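Local coordinates for TSSL (Francisella novicida, PDB 4ACK), which probably helps build the inner-membrane complex of the type VI secretion system, a machinery linked to virulence, to which it contributes a cytoplasmic domain, at residues E105-I110 with Q122-I127. Residues are numbered along the deposited sequence; the frame is centred on the assembly and turned at random.
Sequences EITDNI and QTISLI
I124 meets three residues of helix 99-112, namely I106, T107 and I110, and can be followed outward atom by atom. Its CB stays back, about 4.5 Å from T107 OG1, and closer approach begins at the two branches. A chi1 of -58° sets CG1 beside the backbone N and leaves CG2 anti to it, with I124 CG2 3.7 Å from T107 OG1. The other branch starts at I124 CG1, which is 3.8 Å from I110 CD1 and 4.0 Å from T107 OG1. Here the two isoleucine side chains lie antiparallel and overlap in passing, so the methyl of I110 rests beside the methylene of I124. At the tip, chi2 of -59° folds CD1 back from the extended form and turns it to the T107 and I106 side: I124 CD1 is 3.8 Å from T107 OG1 and, more loosely, 4.5 Å from I106 CG2.

CG1, CG2 and CD1 of I124 thus all approach one hydroxyl oxygen from the same side. That polar atom is tolerable among hydrocarbon because T107 OG1 hydrogen-bonds to the carbonyl O of V103, one turn earlier in its own helix. The contact rests on van der Waals approach, partly of carbons against a hydroxyl, and is small, with 135 Å² buried over both sides. The backbones stay well apart, with segment axes 11.3 Å from each other at closest approach, and T107 with I124 forms the nearest CA pair. I152 of helix 143-153 touches both T107 and I124, while Y60 of helix 55-79 touches I106 and I110, so further helices border the pair.

Helices 99-112 and 118-129 follow one another in the chain through a short link, and their local directions differ by 138°. This is a splayed antiparallel helical hairpin within the all-helical DotU domain.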
loop_
_atom_site.group_PDB
_atom_site.type_symbol
_atom_site.label_atom_id
_atom_site.label_comp_id
_atom_site.label_asym_id
_atom_site.label_seq_id
_atom_site.Cartn_x
_atom_site.Cartn_y
_atom_site.Cartn_z
ATOM N N GLU A 105 -6.902 -10.175 2.938
ATOM C CA GLU A 105 -8.317 -10.327 2.615
ATOM C C GLU A 105 -8.659 -9.760 1.226
ATOM O O GLU A 105 -9.316 -10.428 0.428
ATOM C CB GLU A 105 -9.229 -9.669 3.638
ATOM C CG GLU A 105 -10.674 -10.167 3.427
ATOM C CD GLU A 105 -11.645 -9.513 4.404
ATOM O OE1 GLU A 105 -11.245 -9.298 5.548
ATOM O OE2 GLU A 105 -12.783 -9.199 4.023
ATOM N N ILE A 106 -8.221 -8.535 0.931
ATOM C CA ILE A 106 -8.312 -8.001 -0.460
ATOM C C ILE A 106 -7.734 -8.954 -1.490
ATOM O O ILE A 106 -8.384 -9.249 -2.543
ATOM C CB ILE A 106 -7.617 -6.644 -0.560
ATOM C CG1 ILE A 106 -8.468 -5.675 0.258
ATOM C CG2 ILE A 106 -7.409 -6.212 -2.076
ATOM C CD1 ILE A 106 -7.821 -4.285 0.522
ATOM N N THR A 107 -6.549 -9.471 -1.192
ATOM C CA THR A 107 -5.850 -10.337 -2.114
ATOM C C THR A 107 -6.662 -11.632 -2.361
ATOM O O THR A 107 -6.799 -12.043 -3.516
ATOM C CB THR A 107 -4.436 -10.650 -1.616
ATOM O OG1 THR A 107 -3.718 -9.392 -1.391
ATOM C CG2 THR A 107 -3.673 -11.541 -2.605
ATOM N N ASP A 108 -7.202 -12.253 -1.279
ATOM C CA ASP A 108 -8.154 -13.359 -1.420
ATOM C C ASP A 108 -9.284 -13.003 -2.392
ATOM O O ASP A 108 -9.611 -13.774 -3.241
ATOM C CB ASP A 108 -8.809 -13.749 -0.065
ATOM C CG ASP A 108 -7.809 -14.365 0.907
ATOM O OD1 ASP A 108 -6.808 -14.961 0.479
ATOM O OD2 ASP A 108 -8.008 -14.189 2.120
ATOM N N ASN A 109 -9.899 -11.855 -2.212
ATOM C CA ASN A 109 -11.000 -11.482 -3.052
ATOM C C ASN A 109 -10.618 -11.353 -4.525
ATOM O O ASN A 109 -11.223 -12.034 -5.373
ATOM C CB ASN A 109 -11.632 -10.230 -2.547
ATOM C CG ASN A 109 -12.318 -10.435 -1.175
ATOM O OD1 ASN A 109 -12.430 -11.564 -0.694
ATOM N ND2 ASN A 109 -12.785 -9.342 -0.561
ATOM N N ILE A 110 -9.574 -10.577 -4.833
ATOM C CA ILE A 110 -9.183 -10.402 -6.250
ATOM C C ILE A 110 -8.669 -11.680 -6.832
ATOM O O ILE A 110 -8.719 -11.871 -8.036
ATOM C CB ILE A 110 -8.186 -9.273 -6.462
ATOM C CG1 ILE A 110 -6.761 -9.619 -5.992
ATOM C CG2 ILE A 110 -8.732 -8.021 -5.831
ATOM C CD1 ILE A 110 -5.752 -8.391 -6.246
ATOM N N GLN A 122 -1.456 -5.533 -9.861
ATOM C CA GLN A 122 -0.168 -4.875 -10.022
ATOM C C GLN A 122 0.132 -4.128 -8.750
ATOM O O GLN A 122 1.268 -4.042 -8.335
ATOM C CB GLN A 122 -0.192 -3.835 -11.187
ATOM C CG GLN A 122 -0.419 -4.480 -12.581
ATOM C CD GLN A 122 -0.538 -3.447 -13.736
ATOM O OE1 GLN A 122 -1.376 -2.525 -13.705
ATOM N NE2 GLN A 122 0.299 -3.623 -14.768
ATOM N N THR A 123 -0.883 -3.516 -8.169
ATOM C CA THR A 123 -0.688 -2.834 -6.926
ATOM C C THR A 123 -0.258 -3.823 -5.803
ATOM O O THR A 123 0.708 -3.528 -5.069
ATOM C CB THR A 123 -1.915 -2.071 -6.572
ATOM O OG1 THR A 123 -2.160 -1.131 -7.633
ATOM C CG2 THR A 123 -1.698 -1.336 -5.272
ATOM N N ILE A 124 -0.905 -5.001 -5.725
ATOM C CA ILE A 124 -0.505 -6.012 -4.732
ATOM C C ILE A 124 0.908 -6.496 -5.047
ATOM O O ILE A 124 1.739 -6.564 -4.174
ATOM C CB ILE A 124 -1.451 -7.242 -4.637
ATOM C CG1 ILE A 124 -2.885 -6.820 -4.296
ATOM C CG2 ILE A 124 -0.919 -8.279 -3.587
ATOM C CD1 ILE A 124 -3.045 -6.079 -3.020
ATOM N N SER A 125 1.153 -6.869 -6.297
ATOM C CA SER A 125 2.493 -7.339 -6.728
ATOM C C SER A 125 3.592 -6.317 -6.308
ATOM O O SER A 125 4.613 -6.682 -5.704
ATOM C CB SER A 125 2.520 -7.486 -8.249
ATOM O OG SER A 125 3.711 -8.119 -8.633
ATOM N N LEU A 126 3.325 -5.041 -6.553
ATOM C CA LEU A 126 4.282 -4.008 -6.199
ATOM C C LEU A 126 4.576 -3.943 -4.717
ATOM O O LEU A 126 5.735 -3.973 -4.340
ATOM C CB LEU A 126 3.843 -2.598 -6.700
ATOM C CG LEU A 126 3.972 -2.419 -8.252
ATOM C CD1 LEU A 126 3.183 -1.216 -8.730
ATOM C CD2 LEU A 126 5.415 -2.301 -8.744
ATOM N N ILE A 127 3.541 -3.820 -3.875
ATOM C CA ILE A 127 3.786 -3.749 -2.433
ATOM C C ILE A 127 4.497 -5.014 -1.948
ATOM O O ILE A 127 5.410 -4.887 -1.135
ATOM C CB ILE A 127 2.582 -3.343 -1.589
ATOM C CG1 ILE A 127 1.509 -4.420 -1.592
ATOM C CG2 ILE A 127 1.992 -2.017 -2.095
ATOM C CD1 ILE A 127 0.509 -4.344 -0.393
#